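Long-range contacts in carbamate kinase (Mycoplasma penetrans, PDB 4AXS), which probably transfers phosphate between carbamoyl phosphate and ADP, yielding ATP in the arginine deiminase pathway: residues Q134-A139 with I186-I191; V64-G69 with G203-V208; I230-A235 with L292-A297. One frame throughout, in Å; residues are numbered along the deposited sequence.

Interaction 1: residues Q134-A139 with I186-I191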
loop_
_atom_site.group_PDB
_atom_site.type_symbol
_atom_site.label_atom_id
_atom_site.label_comp_id
_atom_site.label_asym_id
_atom_site.label_seq_id
_atom_site.Cartn_x
_atom_site.Cartn_y
_atom_site.Cartn_z
ATOM N N GLN A 134 -1.708 7.335 -5.765
ATOM C CA GLN A 134 -1.518 8.783 -5.766
ATOM C C GLN A 134 -2.420 9.415 -6.825
ATOM O O GLN A 134 -2.381 9.047 -8.008
ATOM C CB GLN A 134 -0.045 9.166 -5.974
ATOM C CG GLN A 134 0.753 9.246 -4.669
ATOM C CD GLN A 134 2.212 9.681 -4.864
ATOM O OE1 GLN A 134 3.085 8.859 -5.122
ATOM N NE2 GLN A 134 2.473 10.975 -4.728
ATOM N N THR A 135 -3.260 10.344 -6.380
ATOM C CA THR A 135 -4.216 10.973 -7.258
ATOM C C THR A 135 -3.716 12.332 -7.692
ATOM O O THR A 135 -3.407 13.189 -6.869
ATOM C CB THR A 135 -5.612 11.114 -6.607
ATOM O OG1 THR A 135 -6.186 9.818 -6.409
ATOM C CG2 THR A 135 -6.552 11.961 -7.501
ATOM N N ILE A 136 -3.638 12.501 -9.006
ATOM C CA ILE A 136 -3.251 13.757 -9.613
ATOM C C ILE A 136 -4.375 14.776 -9.511
ATOM O O ILE A 136 -5.524 14.521 -9.887
ATOM C CB ILE A 136 -2.885 13.566 -11.090
ATOM C CG1 ILE A 136 -2.001 12.325 -11.269
ATOM C CG2 ILE A 136 -2.193 14.803 -11.625
ATOM C CD1 ILE A 136 -0.597 12.498 -10.733
ATOM N N VAL A 137 -4.040 15.933 -8.965
ATOM C CA VAL A 137 -4.947 17.062 -8.991
ATOM C C VAL A 137 -4.166 18.240 -9.543
ATOM O O VAL A 137 -2.927 18.264 -9.484
ATOM C CB VAL A 137 -5.498 17.392 -7.599
ATOM C CG1 VAL A 137 -6.274 16.205 -7.056
ATOM C CG2 VAL A 137 -4.366 17.765 -6.659
ATOM N N ASP A 138 -4.893 19.191 -10.113
ATOM C CA ASP A 138 -4.325 20.438 -10.584
ATOM C C ASP A 138 -4.082 21.334 -9.368
ATOM O O ASP A 138 -4.898 21.366 -8.439
ATOM C CB ASP A 138 -5.285 21.075 -11.598
ATOM C CG ASP A 138 -5.212 22.586 -11.619
ATOM O OD1 ASP A 138 -4.373 23.136 -12.368
ATOM O OD2 ASP A 138 -6.012 23.220 -10.896
ATOM N N ALA A 139 -2.951 22.037 -9.364
ATOM C CA ALA A 139 -2.539 22.841 -8.209
ATOM C C ALA A 139 -3.291 24.158 -8.118
ATOM O O ALA A 139 -3.293 24.813 -7.072
ATOM C CB ALA A 139 -1.044 23.094 -8.246
ATOM N N ILE A 186 -10.231 18.198 -7.164
ATOM C CA ILE A 186 -10.800 17.348 -8.196
ATOM C C ILE A 186 -9.727 16.461 -8.849
ATOM O O ILE A 186 -8.692 16.954 -9.312
ATOM C CB ILE A 186 -11.478 18.205 -9.271
ATOM C CG1 ILE A 186 -12.683 18.927 -8.673
ATOM C CG2 ILE A 186 -11.883 17.356 -10.467
ATOM C CD1 ILE A 186 -13.778 17.998 -8.198
ATOM N N PRO A 187 -9.988 15.150 -8.896
ATOM C CA PRO A 187 -9.089 14.109 -9.388
ATOM C C PRO A 187 -8.992 14.026 -10.911
ATOM O O PRO A 187 -9.949 13.596 -11.547
ATOM C CB PRO A 187 -9.732 12.822 -8.858
ATOM C CG PRO A 187 -10.720 13.261 -7.838
ATOM C CD PRO A 187 -11.201 14.575 -8.306
ATOM N N VAL A 188 -7.835 14.378 -11.477
ATOM C CA VAL A 188 -7.634 14.338 -12.927
ATOM C C VAL A 188 -7.008 13.034 -13.449
ATOM O O VAL A 188 -7.342 12.576 -14.544
ATOM C CB VAL A 188 -6.857 15.564 -13.411
ATOM C CG1 VAL A 188 -7.464 16.812 -12.791
ATOM C CG2 VAL A 188 -5.411 15.453 -13.025
ATOM N N ASP A 189 -6.098 12.444 -12.680
ATOM C CA ASP A 189 -5.725 11.042 -12.903
ATOM C C ASP A 189 -4.836 10.439 -11.824
ATOM O O ASP A 189 -4.854 10.874 -10.680
ATOM C CB ASP A 189 -5.141 10.777 -14.301
ATOM C CG ASP A 189 -3.813 11.437 -14.513
ATOM O OD1 ASP A 189 -3.697 12.625 -14.150
ATOM O OD2 ASP A 189 -2.895 10.774 -15.053
ATOM N N PHE A 190 -4.081 9.410 -12.192
ATOM C CA PHE A 190 -3.466 8.557 -11.188
ATOM C C PHE A 190 -2.169 7.957 -11.678
ATOM O O PHE A 190 -2.047 7.603 -12.841
ATOM C CB PHE A 190 -4.453 7.457 -10.774
ATOM C CG PHE A 190 -5.873 7.948 -10.613
ATOM C CD1 PHE A 190 -6.273 8.577 -9.438
ATOM C CD2 PHE A 190 -6.803 7.800 -11.640
ATOM C CE1 PHE A 190 -7.582 9.035 -9.279
ATOM C CE2 PHE A 190 -8.131 8.265 -11.488
ATOM C CZ PHE A 190 -8.507 8.884 -10.310
ATOM N N ILE A 191 -1.201 7.840 -10.777
ATOM C CA ILE A 191 0.152 7.468 -11.167
ATOM C C ILE A 191 0.294 6.226 -12.060
ATOM O O ILE A 191 1.125 6.209 -12.971
ATOM C CB ILE A 191 1.102 7.395 -9.956
ATOM C CG1 ILE A 191 1.465 8.813 -9.506
ATOM C CG2 ILE A 191 2.376 6.621 -10.304
ATOM C CD1 ILE A 191 2.869 8.934 -8.917
#
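I136 faces V188 and D189 together, and both grip its backbone. I136 N donates to D189 O at 2.6 Å, meeting the oxygen from above its carbonyl plane, while I136 O accepts from V188 N at 2.8 Å. The branched side chain suits this place by offering a surface to each partner. I136 CG1, beside its own backbone N (chi1 -44°), lies close to D189 O; the side chains of I136 and V188 cross at about a right angle, I136 CG2 3.6 Å from V188 CG2. The carboxylate of D189 runs alongside, D189 OD1 standing 3.3 Å from I136 CB.

At the other end I191 N donates to Q134 O (3.2 Å) in the carbonyl plane. Their side chains run side by side, Q134 CB 3.9 Å from I191 CG1 and Q134 OE1 near I191 CD1. Q134 NE2 is engaged by T216 and by T113 of the second subunit. Between these points T135 OG1 meets the F190 ring at its edge, 3.3 Å from F190 CD1, and bonds to G212 O.

The strands run antiparallel at 137°, and the pairing of V188 and D189 with I136 is a classic beta bulge, set in an outermost strand of a four-stranded mixed sheet.

Interaction 2: residues V64-G69 with G203-V208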
loop_
_atom_site.group_PDB
_atom_site.type_symbol
_atom_site.label_atom_id
_atom_site.label_comp_id
_atom_site.label_asym_id
_atom_site.label_seq_id
_atom_site.Cartn_x
_atom_site.Cartn_y
_atom_site.Cartn_z
ATOM N N VAL A 64 -14.800 -6.899 -11.237
ATOM C CA VAL A 64 -15.003 -5.958 -10.138
ATOM C C VAL A 64 -13.712 -5.230 -9.791
ATOM O O VAL A 64 -12.762 -5.828 -9.280
ATOM C CB VAL A 64 -15.546 -6.644 -8.853
ATOM C CG1 VAL A 64 -15.813 -5.609 -7.761
ATOM C CG2 VAL A 64 -16.806 -7.450 -9.147
ATOM N N ILE A 65 -13.685 -3.936 -10.086
ATOM C CA ILE A 65 -12.623 -3.052 -9.635
ATOM C C ILE A 65 -13.020 -2.519 -8.262
ATOM O O ILE A 65 -14.110 -1.984 -8.089
ATOM C CB ILE A 65 -12.461 -1.878 -10.591
ATOM C CG1 ILE A 65 -12.039 -2.375 -11.979
ATOM C CG2 ILE A 65 -11.440 -0.884 -10.042
ATOM C CD1 ILE A 65 -13.090 -3.153 -12.739
ATOM N N VAL A 66 -12.146 -2.675 -7.273
ATOM C CA VAL A 66 -12.529 -2.333 -5.903
ATOM C C VAL A 66 -11.857 -1.075 -5.352
ATOM O O VAL A 66 -10.693 -0.799 -5.656
ATOM C CB VAL A 66 -12.307 -3.516 -4.954
ATOM C CG1 VAL A 66 -12.813 -3.172 -3.574
ATOM C CG2 VAL A 66 -13.021 -4.743 -5.489
ATOM N N GLY A 67 -12.608 -0.321 -4.548
ATOM C CA GLY A 67 -12.142 0.925 -3.963
ATOM C C GLY A 67 -12.765 1.152 -2.598
ATOM O O GLY A 67 -13.673 0.426 -2.210
ATOM N N HIS A 68 -12.281 2.152 -1.863
ATOM C CA HIS A 68 -12.735 2.382 -0.492
ATOM C C HIS A 68 -12.346 3.760 0.014
ATOM O O HIS A 68 -11.361 4.342 -0.440
ATOM C CB HIS A 68 -12.151 1.331 0.453
ATOM C CG HIS A 68 -10.668 1.449 0.643
ATOM N ND1 HIS A 68 -10.100 2.293 1.573
ATOM C CD2 HIS A 68 -9.640 0.828 0.019
ATOM C CE1 HIS A 68 -8.786 2.204 1.501
ATOM N NE2 HIS A 68 -8.481 1.317 0.570
ATOM N N GLY A 69 -13.120 4.272 0.966
ATOM C CA GLY A 69 -12.813 5.544 1.589
ATOM C C GLY A 69 -11.959 5.310 2.814
ATOM O O GLY A 69 -11.606 4.165 3.120
ATOM N N GLY A 203 -7.651 -10.797 -15.701
ATOM C CA GLY A 203 -8.734 -11.007 -14.758
ATOM C C GLY A 203 -8.339 -10.654 -13.336
ATOM O O GLY A 203 -8.820 -11.260 -12.379
ATOM N N CYS A 204 -7.459 -9.675 -13.177
ATOM C CA CYS A 204 -6.999 -9.345 -11.840
ATOM C C CYS A 204 -8.003 -8.452 -11.142
ATOM O O CYS A 204 -8.415 -7.429 -11.689
ATOM C CB CYS A 204 -5.615 -8.707 -11.885
ATOM S SG CYS A 204 -4.331 -9.858 -12.475
ATOM N N VAL A 205 -8.427 -8.864 -9.951
ATOM C CA VAL A 205 -9.300 -8.033 -9.127
ATOM C C VAL A 205 -8.470 -6.993 -8.363
ATOM O O VAL A 205 -7.796 -7.314 -7.382
ATOM C CB VAL A 205 -10.167 -8.882 -8.175
ATOM C CG1 VAL A 205 -9.341 -9.963 -7.543
ATOM C CG2 VAL A 205 -10.823 -8.008 -7.113
ATOM N N CYS A 206 -8.545 -5.749 -8.834
ATOM C CA CYS A 206 -7.653 -4.668 -8.438
ATOM C C CYS A 206 -8.266 -3.692 -7.445
ATOM O O CYS A 206 -9.303 -3.101 -7.714
ATOM C CB CYS A 206 -7.267 -3.853 -9.667
ATOM S SG CYS A 206 -6.635 -4.794 -11.042
ATOM N N ILE A 207 -7.584 -3.482 -6.322
ATOM C CA ILE A 207 -8.036 -2.520 -5.324
ATOM C C ILE A 207 -7.242 -1.232 -5.464
ATOM O O ILE A 207 -6.016 -1.234 -5.342
ATOM C CB ILE A 207 -7.903 -3.074 -3.900
ATOM C CG1 ILE A 207 -8.474 -4.492 -3.829
ATOM C CG2 ILE A 207 -8.587 -2.152 -2.907
ATOM C CD1 ILE A 207 -8.223 -5.189 -2.512
ATOM N N VAL A 208 -7.950 -0.139 -5.732
ATOM C CA VAL A 208 -7.319 1.155 -5.968
ATOM C C VAL A 208 -8.112 2.312 -5.378
ATOM O O VAL A 208 -9.241 2.135 -4.889
ATOM C CB VAL A 208 -7.166 1.431 -7.461
ATOM C CG1 VAL A 208 -6.139 0.498 -8.074
ATOM C CG2 VAL A 208 -8.507 1.296 -8.156
#
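Strands 64-68 and 205-207 run parallel, 18° apart and 4.9 Å between axes at their closest. V66 bonds to the residues flanking I207: V66 N donates to C206 O at 2.9 Å, and V66 O accepts from V208 N at 2.8 Å. V66 O also receives a CA-H...O contact from I207.

Beta-branched residues dominate, their short, broad side chains suiting a buried strand pair. V66 has the most surface buried by the contact. Its CB lies 4.1 Å from I207 CG1, and its CG2, beside the backbone N, reaches V205 CG2 at 4.3 Å; helix 96-121 packs against V66 and V205. V205 CG2 also rests 3.6 Å from V64 O. Separately, the side chains of I65 and V208 cross obliquely, I65 CG2 4.1 Å from V208 CG2.

G67 CA comes to 3.3 Å from V208 O, a close approach made with no side chain beside the carbonyl. H68 turns a ring edge to I207 CG2, and its rotation is fixed from two sides: ND1 donates to G69 O within the ring plane, and NE2 bonds to Y130 OH.

Since 64-68 also pairs with 27-31, and 205-207 with 128-130, this contact joins two sets of strands into the continuous, largely parallel central sheet of the amino acid kinase fold, an alpha/beta/alpha sandwich.

Interaction 3: residues I230-A235 with L292-A297. With SO4 (sulfate ion), chain B.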
loop_
_atom_site.group_PDB
_atom_site.type_symbol
_atom_site.label_atom_id
_atom_site.label_comp_id
_atom_site.label_asym_id
_atom_site.label_seq_id
_atom_site.Cartn_x
_atom_site.Cartn_y
_atom_site.Cartn_z
ATOM N N ILE A 230 -9.240 13.754 -1.053
ATOM C CA ILE A 230 -9.917 13.650 -2.313
ATOM C C ILE A 230 -11.091 12.776 -2.004
ATOM O O ILE A 230 -10.938 11.745 -1.351
ATOM C CB ILE A 230 -9.019 12.992 -3.347
ATOM C CG1 ILE A 230 -7.880 13.958 -3.695
ATOM C CG2 ILE A 230 -9.825 12.581 -4.564
ATOM C CD1 ILE A 230 -6.759 13.336 -4.425
ATOM N N ASP A 231 -12.272 13.223 -2.420
ATOM C CA ASP A 231 -13.497 12.493 -2.186
ATOM C C ASP A 231 -13.411 11.155 -2.927
ATOM O O ASP A 231 -13.236 11.118 -4.149
ATOM C CB ASP A 231 -14.677 13.326 -2.674
ATOM C CG ASP A 231 -16.002 12.616 -2.509
ATOM O OD1 ASP A 231 -16.271 11.676 -3.289
ATOM O OD2 ASP A 231 -16.754 12.987 -1.582
ATOM N N LYS A 232 -13.511 10.061 -2.175
ATOM C CA LYS A 232 -13.352 8.730 -2.732
ATOM C C LYS A 232 -14.372 8.418 -3.831
ATOM O O LYS A 232 -14.066 7.685 -4.776
ATOM C CB LYS A 232 -13.380 7.665 -1.622
ATOM C CG LYS A 232 -14.731 7.483 -0.910
ATOM C CD LYS A 232 -15.564 6.398 -1.570
ATOM C CE LYS A 232 -16.569 5.805 -0.601
ATOM N NZ LYS A 232 -17.650 6.769 -0.232
ATOM N N ASP A 233 -15.580 8.973 -3.724
ATOM C CA ASP A 233 -16.579 8.753 -4.779
ATOM C C ASP A 233 -16.137 9.390 -6.116
ATOM O O ASP A 233 -16.122 8.726 -7.144
ATOM C CB ASP A 233 -17.984 9.190 -4.321
ATOM C CG ASP A 233 -18.465 8.430 -3.066
ATOM O OD1 ASP A 233 -18.396 7.180 -3.040
ATOM O OD2 ASP A 233 -18.927 9.091 -2.104
ATOM N N PHE A 234 -15.741 10.660 -6.088
ATOM C CA PHE A 234 -15.111 11.302 -7.242
ATOM C C PHE A 234 -13.939 10.461 -7.755
ATOM O O PHE A 234 -13.811 10.203 -8.955
ATOM C CB PHE A 234 -14.523 12.664 -6.854
ATOM C CG PHE A 234 -15.542 13.733 -6.554
ATOM C CD1 PHE A 234 -16.864 13.608 -6.943
ATOM C CD2 PHE A 234 -15.155 14.899 -5.905
ATOM C CE1 PHE A 234 -17.762 14.604 -6.678
ATOM C CE2 PHE A 234 -16.077 15.904 -5.637
ATOM C CZ PHE A 234 -17.376 15.746 -6.022
ATOM N N ALA A 235 -13.063 10.058 -6.839
ATOM C CA ALA A 235 -11.855 9.357 -7.232
ATOM C C ALA A 235 -12.255 8.111 -7.974
ATOM O O ALA A 235 -11.823 7.878 -9.088
ATOM C CB ALA A 235 -10.977 9.010 -6.004
ATOM N N LEU A 292 -24.589 14.573 -1.672
ATOM C CA LEU A 292 -24.309 15.445 -2.809
ATOM C C LEU A 292 -23.133 14.957 -3.645
ATOM O O LEU A 292 -23.289 14.723 -4.842
ATOM C CB LEU A 292 -24.102 16.894 -2.346
ATOM C CG LEU A 292 -24.235 17.992 -3.409
ATOM C CD1 LEU A 292 -25.500 17.789 -4.269
ATOM C CD2 LEU A 292 -24.227 19.377 -2.762
ATOM N N PRO A 293 -21.952 14.794 -3.013
ATOM C CA PRO A 293 -20.744 14.337 -3.708
ATOM C C PRO A 293 -20.936 12.993 -4.390
ATOM O O PRO A 293 -20.387 12.801 -5.477
ATOM C CB PRO A 293 -19.720 14.196 -2.571
ATOM C CG PRO A 293 -20.174 15.146 -1.539
ATOM C CD PRO A 293 -21.678 15.081 -1.592
ATOM N N LYS A 294 -21.695 12.088 -3.771
ATOM C CA LYS A 294 -21.942 10.768 -4.348
ATOM C C LYS A 294 -22.814 10.896 -5.586
ATOM O O LYS A 294 -22.580 10.248 -6.610
ATOM C CB LYS A 294 -22.620 9.843 -3.345
ATOM C CG LYS A 294 -22.057 9.895 -1.942
ATOM C CD LYS A 294 -22.853 9.002 -1.004
ATOM C CE LYS A 294 -21.921 8.198 -0.112
ATOM N NZ LYS A 294 -20.937 9.085 0.585
ATOM N N ILE A 295 -23.827 11.740 -5.477
ATOM C CA ILE A 295 -24.704 12.035 -6.585
ATOM C C ILE A 295 -23.904 12.627 -7.732
ATOM O O ILE A 295 -23.923 12.113 -8.855
ATOM C CB ILE A 295 -25.781 13.046 -6.158
ATOM C CG1 ILE A 295 -26.732 12.405 -5.143
ATOM C CG2 ILE A 295 -26.533 13.591 -7.378
ATOM C CD1 ILE A 295 -27.334 11.105 -5.611
ATOM N N LYS A 296 -23.204 13.712 -7.438
ATOM C CA LYS A 296 -22.430 14.410 -8.446
ATOM C C LYS A 296 -21.427 13.479 -9.129
ATOM O O LYS A 296 -21.362 13.408 -10.360
ATOM C CB LYS A 296 -21.719 15.602 -7.817
ATOM C CG LYS A 296 -22.645 16.746 -7.433
ATOM C CD LYS A 296 -21.931 17.769 -6.547
ATOM C CE LYS A 296 -22.329 19.202 -6.884
ATOM N NZ LYS A 296 -21.671 20.190 -5.972
ATOM N N ALA A 297 -20.660 12.750 -8.326
ATOM C CA ALA A 297 -19.740 11.744 -8.857
ATOM C C ALA A 297 -20.450 10.686 -9.707
ATOM O O ALA A 297 -19.902 10.209 -10.692
ATOM C CB ALA A 297 -18.945 11.081 -7.724
HETATM S S SO4 B . -15.548 8.262 3.404
HETATM O O1 SO4 B . -14.394 9.162 3.449
HETATM O O2 SO4 B . -15.024 6.903 3.519
HETATM O O3 SO4 B . -16.488 8.498 4.508
HETATM O O4 SO4 B . -16.315 8.455 2.164
#
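D233 OD2 is shared by two lysines: K294 NZ reaches it across the contact at 3.4 Å, a weak bond within a salt bridge, and K232 NZ approaches weakly from the same helix. The firmer partner of K232 is D233 OD1, 2.9 Å from K232 NZ, which arrives above the carboxylate plane. K232 gets there by folding back: CG sits between the backbone N and carbonyl carbon (chi1 68°), and further bends follow at chi2 and chi4. The K294 side chain crosses that of D233 at a slant, K294 CG 3.2 Å from D233 OD2, while its NZ also donates to S290 O.

Beneath the charges the helices pack closely. A297, small enough to admit an aromatic neighbour, sets its CB at the edge of the F234 ring, 3.4 Å from F234 CD1. P293 O stands 3.4 Å from F234 CE1, and D231 OD2 touches P293 CB. D231 is the N-cap of helix 232-242; its OD1 accepts from F234 N at 3.0 Å, met on the anti side, and more weakly from D233 N.

K232 NZ bonds to sulfate O4 at 3.2 Å, an ion also held by G33 N. The D233 carboxylate and this sulfate probably offset much of the charge of K232 NZ and K294 NZ, which lie 4.1 Å apart. The network is consistent with a pocket for phosphoryl groups, although the sulfate probably came from the crystallisation liquor.

Overall arrangement
Interaction 3 touches both of the others, its centre 14 Å from that of interaction 1 and 17 Å from that of interaction 2, whereas interactions 1 and 2, 18 Å apart between centres, come no nearer than about 7 Å between atoms. I230, just before helix 232-242, packs under interaction 1, its CD1 3.3 Å from T135 CB. G69, at the end of interaction 2, lies against K232, G69 CA to K232 CG at 3.7 Å. The start of this helix thus links the small mixed sheet to the central one, and K232 carries the contact on to the bound sulfate. Along the chain, interaction 1 is nested within the loop closed by interaction 2, and interaction 3 follows both.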